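Local coordinates for 2-oxoglutarate (2OG) and Fe(II)-dependent oxygenase superfamily protein (Arabidopsis thaliana, PDB 6KWA) that probably catalyses the irreversible, 2-oxoglutarate-dependent oxidation of the plant hormone indole-3-acetic acid to inactive 2-oxoindole-3-acetic acid, thereby helping to maintain auxin homeostasis, at residues Lys143-Gln148 and Ser243-Pro248; Gly173-Leu178 and Leu207-Gly212; Arg61-Leu66 and Cys99-Ala104; Thr47-Phe52 and Met237-Ala242. One frame throughout, in Å; residues are numbered along the deposited sequence.

Overall arrangement
The four contacts show how a double-stranded beta-helix is built and then backed by helices. Interactions 1 and 2, with centres about 11 Å apart, lie in the same major sheet: strand 237-245 runs between strands 147-155 and 175-179, and the latter pairs with 207-211. Interaction 4 uses the earlier part of strand 237-245, its centre about 22 Å from that of interaction 1, and docks helix 38-51 against it. Interaction 3, its centre about 15 Å from that of interaction 4, joins the loop after helix 56-59 to the end of helix 92-101. Along the chain, interaction 3 closes before interactions 1 and 2 open, whereas interaction 4 spans from helix 38-51 to the last strand, tying that helix to the metal-bearing core.

Interaction 1: Lys143-Gln148 and Ser243-Pro248; sequences KEWPSQ and SFLLGP
Trp145 and Pro248 lie side by side where two antiparallel strands of the double-stranded beta-helix, 147-155 and 237-245, run out into loops. The indole carries the contact: Pro248 CD sits over its five-membered ring, 4.3 Å from the centroid and 22° off the normal, a CH-pi contact, and the backbone of Gly247 and Pro248 continues across the same face. With Trp145 CG beside its own backbone N (chi1 -65°), the ring is turned toward the Gly247-Pro248 backbone, and Phe141 and Phe174 meet it edge-to-face. With an alanine at Trp145, Pro248 is likely to lose the surface it lies on, and a gap to open toward Phe174. Further along, Gln148 and Phe244 form a hydrogen-bonded pair, Phe244 N reaching Gln148 O at 2.7 Å in a nearly straight bond (174°). Ser147 faces Leu245 in the adjoining non-hydrogen-bonded pair, its OG 3.4 Å from Leu245 CD1. The extended side chain of Gln148 passes at a slant across Leu246, its OE1 touching Leu246 CD1. The pairing outlasts the strand, because Leu246 N still donates to Pro146 O, 3.1 Å away.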
loop_
_atom_site.group_PDB
_atom_site.type_symbol
_atom_site.label_atom_id
_atom_site.label_comp_id
_atom_site.label_asym_id
_atom_site.label_seq_id
_atom_site.Cartn_x
_atom_site.Cartn_y
_atom_site.Cartn_z
ATOM N N LYS A 143 -2.167 8.188 -14.965
ATOM C CA LYS A 143 -2.248 7.110 -15.966
ATOM C C LYS A 143 -0.935 6.592 -16.518
ATOM O O LYS A 143 -0.885 5.480 -17.032
ATOM C CB LYS A 143 -3.084 7.547 -17.185
ATOM C CG LYS A 143 -4.577 7.258 -17.087
ATOM C CD LYS A 143 -5.167 7.271 -18.526
ATOM C CE LYS A 143 -6.668 6.965 -18.544
ATOM N NZ LYS A 143 -7.430 7.712 -19.584
ATOM N N GLU A 144 0.143 7.332 -16.335
ATOM C CA GLU A 144 1.440 6.836 -16.772
ATOM C C GLU A 144 2.294 6.481 -15.556
ATOM O O GLU A 144 3.514 6.346 -15.659
ATOM C CB GLU A 144 2.176 7.881 -17.617
ATOM C CG GLU A 144 1.390 8.509 -18.775
ATOM C CD GLU A 144 0.856 7.507 -19.777
ATOM O OE1 GLU A 144 1.445 6.412 -19.926
ATOM O OE2 GLU A 144 -0.164 7.824 -20.427
ATOM N N TRP A 145 1.655 6.374 -14.395
ATOM C CA TRP A 145 2.377 6.071 -13.169
ATOM C C TRP A 145 2.414 4.574 -12.918
ATOM O O TRP A 145 1.381 3.921 -12.883
ATOM C CB TRP A 145 1.736 6.780 -11.966
ATOM C CG TRP A 145 1.813 8.267 -12.012
ATOM C CD1 TRP A 145 2.277 9.042 -13.040
ATOM C CD2 TRP A 145 1.425 9.169 -10.973
ATOM N NE1 TRP A 145 2.186 10.374 -12.705
ATOM C CE2 TRP A 145 1.669 10.479 -11.441
ATOM C CE3 TRP A 145 0.877 8.996 -9.698
ATOM C CZ2 TRP A 145 1.397 11.605 -10.677
ATOM C CZ3 TRP A 145 0.606 10.119 -8.933
ATOM C CH2 TRP A 145 0.875 11.408 -9.419
ATOM N N PRO A 146 3.608 4.029 -12.694
ATOM C CA PRO A 146 3.738 2.591 -12.418
ATOM C C PRO A 146 3.332 2.230 -10.977
ATOM O O PRO A 146 3.372 3.071 -10.066
ATOM C CB PRO A 146 5.231 2.342 -12.613
ATOM C CG PRO A 146 5.856 3.663 -12.134
ATOM C CD PRO A 146 4.897 4.738 -12.608
ATOM N N SER A 147 2.923 0.987 -10.783
ATOM C CA SER A 147 2.655 0.485 -9.450
ATOM C C SER A 147 3.649 -0.607 -9.101
ATOM O O SER A 147 4.342 -1.132 -9.967
ATOM C CB SER A 147 1.231 -0.026 -9.324
ATOM O OG SER A 147 0.328 1.041 -9.475
ATOM N N GLN A 148 3.737 -0.896 -7.811
ATOM C CA GLN A 148 4.667 -1.868 -7.266
ATOM C C GLN A 148 3.946 -2.781 -6.286
ATOM O O GLN A 148 3.145 -2.341 -5.465
ATOM C CB GLN A 148 5.831 -1.163 -6.574
ATOM C CG GLN A 148 6.839 -2.067 -5.868
ATOM C CD GLN A 148 8.014 -1.267 -5.329
ATOM O OE1 GLN A 148 8.173 -0.096 -5.671
ATOM N NE2 GLN A 148 8.800 -1.861 -4.435
ATOM N N SER A 243 0.254 -2.822 -2.099
ATOM C CA SER A 243 0.329 -2.404 -3.493
ATOM C C SER A 243 0.534 -0.907 -3.549
ATOM O O SER A 243 -0.290 -0.164 -3.063
ATOM C CB SER A 243 -0.923 -2.791 -4.259
ATOM O OG SER A 243 -1.238 -4.153 -4.046
ATOM N N PHE A 244 1.650 -0.479 -4.124
ATOM C CA PHE A 244 2.035 0.928 -4.117
ATOM C C PHE A 244 1.794 1.585 -5.462
ATOM O O PHE A 244 2.363 1.169 -6.454
ATOM C CB PHE A 244 3.513 1.100 -3.779
ATOM C CG PHE A 244 3.935 0.487 -2.478
ATOM C CD1 PHE A 244 3.767 1.176 -1.289
ATOM C CD2 PHE A 244 4.570 -0.748 -2.449
ATOM C CE1 PHE A 244 4.187 0.628 -0.093
ATOM C CE2 PHE A 244 4.998 -1.299 -1.249
ATOM C CZ PHE A 244 4.806 -0.614 -0.080
ATOM N N LEU A 245 0.959 2.612 -5.489
ATOM C CA LEU A 245 0.908 3.465 -6.656
ATOM C C LEU A 245 2.029 4.478 -6.458
ATOM O O LEU A 245 2.054 5.192 -5.446
ATOM C CB LEU A 245 -0.447 4.156 -6.799
ATOM C CG LEU A 245 -0.495 5.136 -7.968
ATOM C CD1 LEU A 245 -0.348 4.389 -9.266
ATOM C CD2 LEU A 245 -1.761 5.966 -7.971
ATOM N N LEU A 246 3.002 4.464 -7.359
ATOM C CA LEU A 246 4.179 5.333 -7.245
ATOM C C LEU A 246 4.002 6.609 -8.058
ATOM O O LEU A 246 3.003 6.786 -8.741
ATOM C CB LEU A 246 5.434 4.589 -7.708
ATOM C CG LEU A 246 5.678 3.230 -7.059
ATOM C CD1 LEU A 246 6.877 2.541 -7.687
ATOM C CD2 LEU A 246 5.883 3.421 -5.566
ATOM N N GLY A 247 5.001 7.470 -8.039
ATOM C CA GLY A 247 4.941 8.679 -8.832
ATOM C C GLY A 247 5.415 8.406 -10.247
ATOM O O GLY A 247 5.500 7.259 -10.683
ATOM N N PRO A 248 5.715 9.470 -10.989
ATOM C CA PRO A 248 6.223 9.272 -12.346
ATOM C C PRO A 248 7.600 8.602 -12.358
ATOM O O PRO A 248 8.448 8.876 -11.495
ATOM C CB PRO A 248 6.312 10.702 -12.907
ATOM C CG PRO A 248 5.531 11.567 -11.942
ATOM C CD PRO A 248 5.645 10.892 -10.613
#

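Interaction 2: Gly173-Leu178 and Leu207-Gly212; sequences GFLTIL and LAINLG
Part of the second shell of the metal site in the double-stranded beta-helix lies here, where Thr176 and Asn210 face each other in a hydrogen-bonded antiparallel pair. Their side chains lie alongside, pointing the same way, and Asn210 OD1 touches Thr176 CB at 3.4 Å. The main polar partner of both is Asp171, a magnesium ligand: Thr176 OG1 and Asn210 ND2 each hydrogen-bond to its OD2, so two neighbouring strands grip one carboxylate oxygen. Asn210 CG stands between its backbone N and carbonyl carbon (chi1 73°), which brings the amide over toward Thr176; ND2 also donates to Leu211 O, 3.0 Å away, from well above that carbonyl's plane. A leucine at Asn210 would probably cost Asp171 OD2 the hydrogen bond from ND2, leaving that of Thr176 OG1, and make the carboxylate less firmly oriented. Backbone bonds zip the strands together, among them Thr176 N to Asn210 O and Leu178 N to Ala208 O, both 2.8 Å. On the other face, Ile177 CG1 meets Ile209 CD1 at 3.9 Å, the two side chains running together. A classic beta bulge sets Phe174 and Leu175 together opposite Leu245 on strand 237-245. Helix 106-133 packs on the isoleucine face through Leu122, Ala123 and Leu126, while strand 28-32 continues the sheet beyond 207-211 and Gly212 is the N-cap residue of helix 213-218.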
loop_
_atom_site.group_PDB
_atom_site.type_symbol
_atom_site.label_atom_id
_atom_site.label_comp_id
_atom_site.label_asym_id
_atom_site.label_seq_id
_atom_site.Cartn_x
_atom_site.Cartn_y
_atom_site.Cartn_z
ATOM N N GLY A 173 5.715 6.610 -2.264
ATOM C CA GLY A 173 4.879 6.702 -3.452
ATOM C C GLY A 173 3.693 7.620 -3.224
ATOM O O GLY A 173 3.689 8.460 -2.320
ATOM N N PHE A 174 2.686 7.477 -4.065
ATOM C CA PHE A 174 1.518 8.337 -3.993
ATOM C C PHE A 174 0.503 7.760 -3.009
ATOM O O PHE A 174 0.092 8.413 -2.042
ATOM C CB PHE A 174 0.908 8.500 -5.394
ATOM C CG PHE A 174 -0.244 9.439 -5.439
ATOM C CD1 PHE A 174 -0.044 10.803 -5.583
ATOM C CD2 PHE A 174 -1.549 8.956 -5.356
ATOM C CE1 PHE A 174 -1.128 11.671 -5.637
ATOM C CE2 PHE A 174 -2.632 9.826 -5.406
ATOM C CZ PHE A 174 -2.411 11.193 -5.533
ATOM N N LEU A 175 0.128 6.516 -3.253
ATOM C CA LEU A 175 -0.913 5.868 -2.484
ATOM C C LEU A 175 -0.599 4.391 -2.248
ATOM O O LEU A 175 -0.139 3.724 -3.143
ATOM C CB LEU A 175 -2.206 6.044 -3.283
ATOM C CG LEU A 175 -3.565 5.415 -3.089
ATOM C CD1 LEU A 175 -4.502 6.221 -3.983
ATOM C CD2 LEU A 175 -3.528 3.961 -3.552
ATOM N N THR A 176 -0.924 3.860 -1.077
ATOM C CA THR A 176 -0.637 2.456 -0.802
ATOM C C THR A 176 -1.911 1.710 -0.398
ATOM O O THR A 176 -2.684 2.208 0.402
ATOM C CB THR A 176 0.421 2.307 0.314
ATOM O OG1 THR A 176 1.632 2.953 -0.095
ATOM C CG2 THR A 176 0.697 0.825 0.607
ATOM N N ILE A 177 -2.136 0.529 -0.967
ATOM C CA ILE A 177 -3.275 -0.301 -0.555
ATOM C C ILE A 177 -2.757 -1.504 0.220
ATOM O O ILE A 177 -1.988 -2.300 -0.304
ATOM C CB ILE A 177 -4.121 -0.751 -1.771
ATOM C CG1 ILE A 177 -4.615 0.492 -2.521
ATOM C CG2 ILE A 177 -5.278 -1.662 -1.331
ATOM C CD1 ILE A 177 -5.520 0.244 -3.641
ATOM N N LEU A 178 -3.155 -1.625 1.485
ATOM C CA LEU A 178 -2.596 -2.690 2.309
ATOM C C LEU A 178 -3.674 -3.706 2.669
ATOM O O LEU A 178 -4.670 -3.359 3.303
ATOM C CB LEU A 178 -1.962 -2.108 3.598
ATOM C CG LEU A 178 -1.344 -3.143 4.566
ATOM C CD1 LEU A 178 0.007 -3.642 4.036
ATOM C CD2 LEU A 178 -1.162 -2.578 5.955
ATOM N N LEU A 207 -9.632 -3.057 3.407
ATOM C CA LEU A 207 -8.273 -2.707 2.996
ATOM C C LEU A 207 -7.883 -1.374 3.668
ATOM O O LEU A 207 -8.744 -0.534 3.914
ATOM C CB LEU A 207 -8.185 -2.619 1.467
ATOM C CG LEU A 207 -8.466 -3.930 0.725
ATOM C CD1 LEU A 207 -8.770 -3.717 -0.733
ATOM C CD2 LEU A 207 -7.291 -4.903 0.868
ATOM N N ALA A 208 -6.599 -1.197 3.982
ATOM C CA ALA A 208 -6.102 0.037 4.578
ATOM C C ALA A 208 -5.436 0.884 3.497
ATOM O O ALA A 208 -4.575 0.406 2.757
ATOM C CB ALA A 208 -5.123 -0.281 5.693
ATOM N N ILE A 209 -5.831 2.141 3.400
ATOM C CA ILE A 209 -5.254 3.013 2.393
ATOM C C ILE A 209 -4.421 4.009 3.123
ATOM O O ILE A 209 -4.847 4.520 4.142
ATOM C CB ILE A 209 -6.321 3.766 1.578
ATOM C CG1 ILE A 209 -7.454 2.832 1.175
ATOM C CG2 ILE A 209 -5.697 4.437 0.376
ATOM C CD1 ILE A 209 -7.038 1.733 0.295
ATOM N N ASN A 210 -3.251 4.325 2.605
ATOM C CA ASN A 210 -2.546 5.447 3.178
ATOM C C ASN A 210 -1.846 6.181 2.074
ATOM O O ASN A 210 -1.570 5.618 1.013
ATOM C CB ASN A 210 -1.543 5.009 4.240
ATOM C CG ASN A 210 -0.357 4.362 3.643
ATOM O OD1 ASN A 210 -0.341 3.150 3.466
ATOM N ND2 ASN A 210 0.632 5.164 3.248
ATOM N N LEU A 211 -1.571 7.453 2.316
ATOM C CA LEU A 211 -0.953 8.276 1.290
ATOM C C LEU A 211 0.538 8.365 1.596
ATOM O O LEU A 211 0.938 8.117 2.729
ATOM C CB LEU A 211 -1.630 9.656 1.252
ATOM C CG LEU A 211 -3.041 9.618 0.645
ATOM C CD1 LEU A 211 -4.106 9.057 1.590
ATOM C CD2 LEU A 211 -3.427 11.001 0.185
ATOM N N GLY A 212 1.362 8.636 0.586
ATOM C CA GLY A 212 2.801 8.719 0.778
ATOM C C GLY A 212 3.407 10.053 0.337
ATOM O O GLY A 212 2.686 11.013 -0.006
#

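Interaction 3: Arg61-Leu66 and Cys99-Ala104; sequences RNTDVL and CDQLEA
Arg61 NH2 reaches Glu103 OE2 at 3.0 Å, a salt bridge that pins the loop after helix 56-59 to the end of helix 92-101. The hydrogen bond within it is bent, 142° at the hydrogen. The guanidinium and carboxylate planes stand 67° apart, and NH2 approaches OE2 from above the carboxylate plane. A bend in the arginine chain at chi3 swings the guanidinium back over the helix end, where Gln101 O lies over one face. Of these neighbours, Glu103 OE2 is the one near the guanidinium's edge, so the flat group has the helix carbonyl against its face and the carboxylate beside it.

A second polar link crosses nearby. Asn62 ND2 donates to Gln101 OE1 at 3.3 Å, long but almost straight at 176°. The two side chains cross at about a right angle; Gln101 OE1 lies in the plane of the Asn62 amide, and its C=O points almost straight at ND2. Asn62 ND2 has its stronger partner in Gly85 O, which ties the same amide to strand 81-87. Gln101 CD packs against Arg61 O, 3.2 Å away, and Thr63 CG2 lies against Gln101 NE2. The apolar part of the contact is Asn62 CB against Leu102 CD2, 4.0 Å apart, and Leu84 lies against both of these side chains.

Asn62 is the centre of an inverse gamma turn, and the helix it meets finishes in a Schellman motif: Glu103 takes positive phi, Glu103 N bonds to Asp100 O, and Ala104 N returns to Cys99 O at 2.9 Å.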
loop_
_atom_site.group_PDB
_atom_site.type_symbol
_atom_site.label_atom_id
_atom_site.label_comp_id
_atom_site.label_asym_id
_atom_site.label_seq_id
_atom_site.Cartn_x
_atom_site.Cartn_y
_atom_site.Cartn_z
ATOM N N ARG A 61 16.014 -15.373 -6.509
ATOM C CA ARG A 61 15.804 -15.137 -7.938
ATOM C C ARG A 61 14.823 -13.965 -8.193
ATOM O O ARG A 61 14.747 -13.437 -9.311
ATOM C CB ARG A 61 15.296 -16.424 -8.596
ATOM C CG ARG A 61 16.377 -17.473 -8.839
ATOM C CD ARG A 61 15.812 -18.894 -9.103
ATOM N NE ARG A 61 14.656 -18.968 -9.995
ATOM C CZ ARG A 61 14.023 -20.108 -10.286
ATOM N NH1 ARG A 61 12.983 -20.098 -11.109
ATOM N NH2 ARG A 61 14.448 -21.265 -9.768
ATOM N N ASN A 62 14.086 -13.558 -7.159
ATOM C CA ASN A 62 13.235 -12.363 -7.231
ATOM C C ASN A 62 14.133 -11.136 -7.189
ATOM O O ASN A 62 14.382 -10.554 -6.143
ATOM C CB ASN A 62 12.205 -12.355 -6.086
ATOM C CG ASN A 62 11.286 -11.118 -6.094
ATOM O OD1 ASN A 62 11.042 -10.526 -5.044
ATOM N ND2 ASN A 62 10.764 -10.744 -7.264
ATOM N N THR A 63 14.600 -10.729 -8.362
ATOM C CA THR A 63 15.635 -9.719 -8.441
ATOM C C THR A 63 15.031 -8.325 -8.534
ATOM O O THR A 63 13.910 -8.150 -8.993
ATOM C CB THR A 63 16.556 -9.969 -9.654
ATOM O OG1 THR A 63 17.516 -8.913 -9.746
ATOM C CG2 THR A 63 15.761 -9.985 -10.916
ATOM N N ASP A 64 15.783 -7.338 -8.076
ATOM C CA ASP A 64 15.357 -5.952 -8.142
ATOM C C ASP A 64 15.169 -5.500 -9.590
ATOM O O ASP A 64 15.800 -6.038 -10.516
ATOM C CB ASP A 64 16.367 -5.056 -7.433
ATOM C CG ASP A 64 16.233 -5.128 -5.932
ATOM O OD1 ASP A 64 15.428 -5.958 -5.454
ATOM O OD2 ASP A 64 16.923 -4.375 -5.224
ATOM N N VAL A 65 14.250 -4.552 -9.780
ATOM C CA VAL A 65 14.108 -3.832 -11.046
ATOM C C VAL A 65 14.294 -2.358 -10.692
ATOM O O VAL A 65 15.198 -1.706 -11.197
ATOM C CB VAL A 65 12.762 -4.119 -11.729
ATOM C CG1 VAL A 65 12.627 -3.318 -13.036
ATOM C CG2 VAL A 65 12.652 -5.621 -12.038
ATOM N N LEU A 66 13.437 -1.833 -9.819
ATOM C CA LEU A 66 13.793 -0.653 -9.026
ATOM C C LEU A 66 14.530 -1.166 -7.824
ATOM O O LEU A 66 14.367 -2.338 -7.467
ATOM C CB LEU A 66 12.581 0.168 -8.590
ATOM C CG LEU A 66 12.378 1.512 -9.290
ATOM C CD1 LEU A 66 12.264 1.346 -10.801
ATOM C CD2 LEU A 66 11.175 2.251 -8.702
ATOM N N CYS A 99 6.106 -14.594 -11.377
ATOM C CA CYS A 99 5.610 -15.956 -11.203
ATOM C C CYS A 99 6.598 -17.011 -11.743
ATOM O O CYS A 99 6.758 -18.085 -11.152
ATOM C CB CYS A 99 4.242 -16.098 -11.854
ATOM S SG CYS A 99 2.954 -15.235 -10.927
ATOM N N ASP A 100 7.264 -16.692 -12.848
ATOM C CA ASP A 100 8.335 -17.543 -13.359
ATOM C C ASP A 100 9.410 -17.709 -12.297
ATOM O O ASP A 100 9.751 -18.844 -11.953
ATOM C CB ASP A 100 8.928 -16.973 -14.650
ATOM C CG ASP A 100 7.903 -16.912 -15.787
ATOM O OD1 ASP A 100 6.834 -17.560 -15.662
ATOM O OD2 ASP A 100 8.169 -16.240 -16.810
ATOM N N GLN A 101 9.909 -16.582 -11.764
ATOM C CA GLN A 101 10.977 -16.553 -10.753
ATOM C C GLN A 101 10.652 -17.384 -9.503
ATOM O O GLN A 101 11.530 -18.034 -8.938
ATOM C CB GLN A 101 11.306 -15.100 -10.323
ATOM C CG GLN A 101 11.992 -14.228 -11.395
ATOM C CD GLN A 101 12.155 -12.756 -10.993
ATOM O OE1 GLN A 101 11.550 -12.280 -10.036
ATOM N NE2 GLN A 101 12.965 -12.030 -11.740
ATOM N N LEU A 102 9.402 -17.340 -9.052
ATOM C CA LEU A 102 9.042 -17.987 -7.790
ATOM C C LEU A 102 8.436 -19.365 -7.989
ATOM O O LEU A 102 7.979 -19.999 -7.015
ATOM C CB LEU A 102 8.065 -17.115 -7.012
ATOM C CG LEU A 102 8.642 -16.066 -6.078
ATOM C CD1 LEU A 102 9.533 -16.679 -5.015
ATOM C CD2 LEU A 102 9.387 -15.043 -6.883
ATOM N N GLU A 103 8.430 -19.811 -9.247
ATOM C CA GLU A 103 7.872 -21.106 -9.626
ATOM C C GLU A 103 6.468 -21.196 -9.089
ATOM O O GLU A 103 6.104 -22.131 -8.364
ATOM C CB GLU A 103 8.718 -22.258 -9.107
ATOM C CG GLU A 103 10.139 -22.156 -9.607
ATOM C CD GLU A 103 11.064 -23.185 -8.983
ATOM O OE1 GLU A 103 10.646 -23.871 -8.016
ATOM O OE2 GLU A 103 12.220 -23.275 -9.457
ATOM N N ALA A 104 5.683 -20.186 -9.428
ATOM C CA ALA A 104 4.294 -20.195 -9.052
ATOM C C ALA A 104 3.629 -21.345 -9.793
ATOM O O ALA A 104 3.921 -21.611 -10.961
ATOM C CB ALA A 104 3.623 -18.859 -9.391
#

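Interaction 4: Thr47-Phe52 and Met237-Ala242; sequences TVIDLF and MRYSIA
Tyr239 keeps CG beside its backbone N (chi1 -61°), which extends the phenol from its strand toward helix 38-51, and Ile49, with a like first torsion, lays CG1 across it. The two side chains meet at about a right angle. Ile49 CG1 stands 3.5 Å from the ring centroid and only 7° off the normal, a CH-pi contact over the centre of the face, while Ile49 CG2 lies 4.0 Å from Tyr239 OH. Phe52 comes to the tyrosine's edge, its CD2 4.1 Å from Tyr239 CD1, and Val48 CG1 approaches that same CD1 at a slant. This is helix-on-sheet packing at the outer side of the double-stranded beta-helix: helix segment 47-51 and strand segment 237-242 run at 114° to each other, their axes 9.3 Å apart at closest. Arg238 and Ser240, neighbours of Tyr239 in the strand, bind 2-oxoglutarate in this enzyme, though none is bound here; their side chains make no contact with 47-52, which is met by Tyr239 and Ile241. Arg238 is paired with Asp180, and Ser240 OG is hydrogen-bonded to Asn152. The other branch of Val48, CG2, meets Ile241 CG1 obliquely, 4.0 Å away, where Tyr115 of helix 106-133 and Phe149 also touch the isoleucine.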
loop_
_atom_site.group_PDB
_atom_site.type_symbol
_atom_site.label_atom_id
_atom_site.label_comp_id
_atom_site.label_asym_id
_atom_site.label_seq_id
_atom_site.Cartn_x
_atom_site.Cartn_y
_atom_site.Cartn_z
ATOM N N THR A 47 -1.494 -17.923 -1.189
ATOM C CA THR A 47 -0.398 -17.966 -2.165
ATOM C C THR A 47 0.855 -17.347 -1.530
ATOM O O THR A 47 1.947 -17.865 -1.696
ATOM C CB THR A 47 -0.765 -17.226 -3.462
ATOM O OG1 THR A 47 -1.891 -17.860 -4.061
ATOM C CG2 THR A 47 0.376 -17.210 -4.478
ATOM N N VAL A 48 0.669 -16.240 -0.805
ATOM C CA VAL A 48 1.761 -15.518 -0.161
ATOM C C VAL A 48 2.482 -16.354 0.894
ATOM O O VAL A 48 3.710 -16.384 0.956
ATOM C CB VAL A 48 1.262 -14.223 0.524
ATOM C CG1 VAL A 48 2.298 -13.719 1.542
ATOM C CG2 VAL A 48 0.935 -13.135 -0.527
ATOM N N ILE A 49 1.702 -16.991 1.755
ATOM C CA ILE A 49 2.261 -17.887 2.736
ATOM C C ILE A 49 3.053 -18.969 2.005
ATOM O O ILE A 49 4.159 -19.326 2.408
ATOM C CB ILE A 49 1.169 -18.484 3.621
ATOM C CG1 ILE A 49 0.523 -17.369 4.445
ATOM C CG2 ILE A 49 1.736 -19.548 4.524
ATOM C CD1 ILE A 49 -0.712 -17.809 5.250
ATOM N N ASP A 50 2.502 -19.466 0.907
ATOM C CA ASP A 50 3.175 -20.503 0.153
ATOM C C ASP A 50 4.429 -20.002 -0.589
ATOM O O ASP A 50 5.443 -20.706 -0.646
ATOM C CB ASP A 50 2.229 -21.143 -0.856
ATOM C CG ASP A 50 2.733 -22.500 -1.321
ATOM O OD1 ASP A 50 2.906 -23.369 -0.439
ATOM O OD2 ASP A 50 2.998 -22.697 -2.529
ATOM N N LEU A 51 4.360 -18.820 -1.205
ATOM C CA LEU A 51 5.542 -18.312 -1.903
ATOM C C LEU A 51 6.705 -18.150 -0.923
ATOM O O LEU A 51 7.853 -18.432 -1.276
ATOM C CB LEU A 51 5.248 -16.989 -2.624
ATOM C CG LEU A 51 4.273 -17.146 -3.789
ATOM C CD1 LEU A 51 4.048 -15.860 -4.565
ATOM C CD2 LEU A 51 4.755 -18.256 -4.737
ATOM N N PHE A 52 6.417 -17.753 0.319
ATOM C CA PHE A 52 7.490 -17.555 1.298
ATOM C C PHE A 52 8.123 -18.860 1.796
ATOM O O PHE A 52 9.187 -18.841 2.415
ATOM C CB PHE A 52 6.984 -16.763 2.500
ATOM C CG PHE A 52 7.020 -15.274 2.304
ATOM C CD1 PHE A 52 8.235 -14.624 2.082
ATOM C CD2 PHE A 52 5.853 -14.521 2.333
ATOM C CE1 PHE A 52 8.290 -13.242 1.904
ATOM C CE2 PHE A 52 5.903 -13.136 2.160
ATOM C CZ PHE A 52 7.124 -12.499 1.950
ATOM N N MET A 237 3.564 -15.105 13.511
ATOM C CA MET A 237 3.850 -14.891 12.098
ATOM C C MET A 237 2.764 -14.004 11.532
ATOM O O MET A 237 1.595 -14.159 11.863
ATOM C CB MET A 237 3.910 -16.205 11.321
ATOM C CG MET A 237 5.123 -17.053 11.620
ATOM S SD MET A 237 6.609 -16.428 10.820
ATOM C CE MET A 237 7.733 -17.793 11.130
ATOM N N ARG A 238 3.156 -13.045 10.710
ATOM C CA ARG A 238 2.210 -12.071 10.191
ATOM C C ARG A 238 2.507 -11.876 8.693
ATOM O O ARG A 238 3.671 -11.815 8.290
ATOM C CB ARG A 238 2.323 -10.785 11.018
ATOM C CG ARG A 238 1.512 -9.595 10.581
ATOM C CD ARG A 238 1.691 -8.473 11.615
ATOM N NE ARG A 238 0.920 -7.284 11.259
ATOM C CZ ARG A 238 1.302 -6.403 10.342
ATOM N NH1 ARG A 238 2.433 -6.595 9.685
ATOM N NH2 ARG A 238 0.552 -5.344 10.060
ATOM N N TYR A 239 1.470 -11.870 7.864
ATOM C CA TYR A 239 1.636 -11.711 6.427
ATOM C C TYR A 239 0.826 -10.522 5.946
ATOM O O TYR A 239 -0.312 -10.381 6.337
ATOM C CB TYR A 239 1.172 -12.963 5.696
ATOM C CG TYR A 239 1.948 -14.213 6.065
ATOM C CD1 TYR A 239 3.109 -14.562 5.387
ATOM C CD2 TYR A 239 1.521 -15.030 7.108
ATOM C CE1 TYR A 239 3.820 -15.684 5.729
ATOM C CE2 TYR A 239 2.222 -16.174 7.456
ATOM C CZ TYR A 239 3.369 -16.499 6.765
ATOM O OH TYR A 239 4.082 -17.627 7.102
ATOM N N SER A 240 1.395 -9.668 5.107
ATOM C CA SER A 240 0.642 -8.528 4.565
ATOM C C SER A 240 0.947 -8.381 3.087
ATOM O O SER A 240 2.024 -8.796 2.600
ATOM C CB SER A 240 0.939 -7.238 5.323
ATOM O OG SER A 240 2.199 -6.712 4.968
ATOM N N ILE A 241 -0.027 -7.863 2.355
ATOM C CA ILE A 241 0.161 -7.592 0.942
ATOM C C ILE A 241 0.015 -6.099 0.696
ATOM O O ILE A 241 -1.053 -5.537 0.996
ATOM C CB ILE A 241 -0.876 -8.322 0.089
ATOM C CG1 ILE A 241 -0.957 -9.792 0.501
ATOM C CG2 ILE A 241 -0.567 -8.111 -1.352
ATOM C CD1 ILE A 241 -2.304 -10.468 0.143
ATOM N N ALA A 242 1.044 -5.463 0.126
ATOM C CA ALA A 242 0.989 -4.011 -0.129
ATOM C C ALA A 242 1.102 -3.729 -1.609
ATOM O O ALA A 242 1.910 -4.353 -2.317
ATOM C CB ALA A 242 2.095 -3.278 0.628
#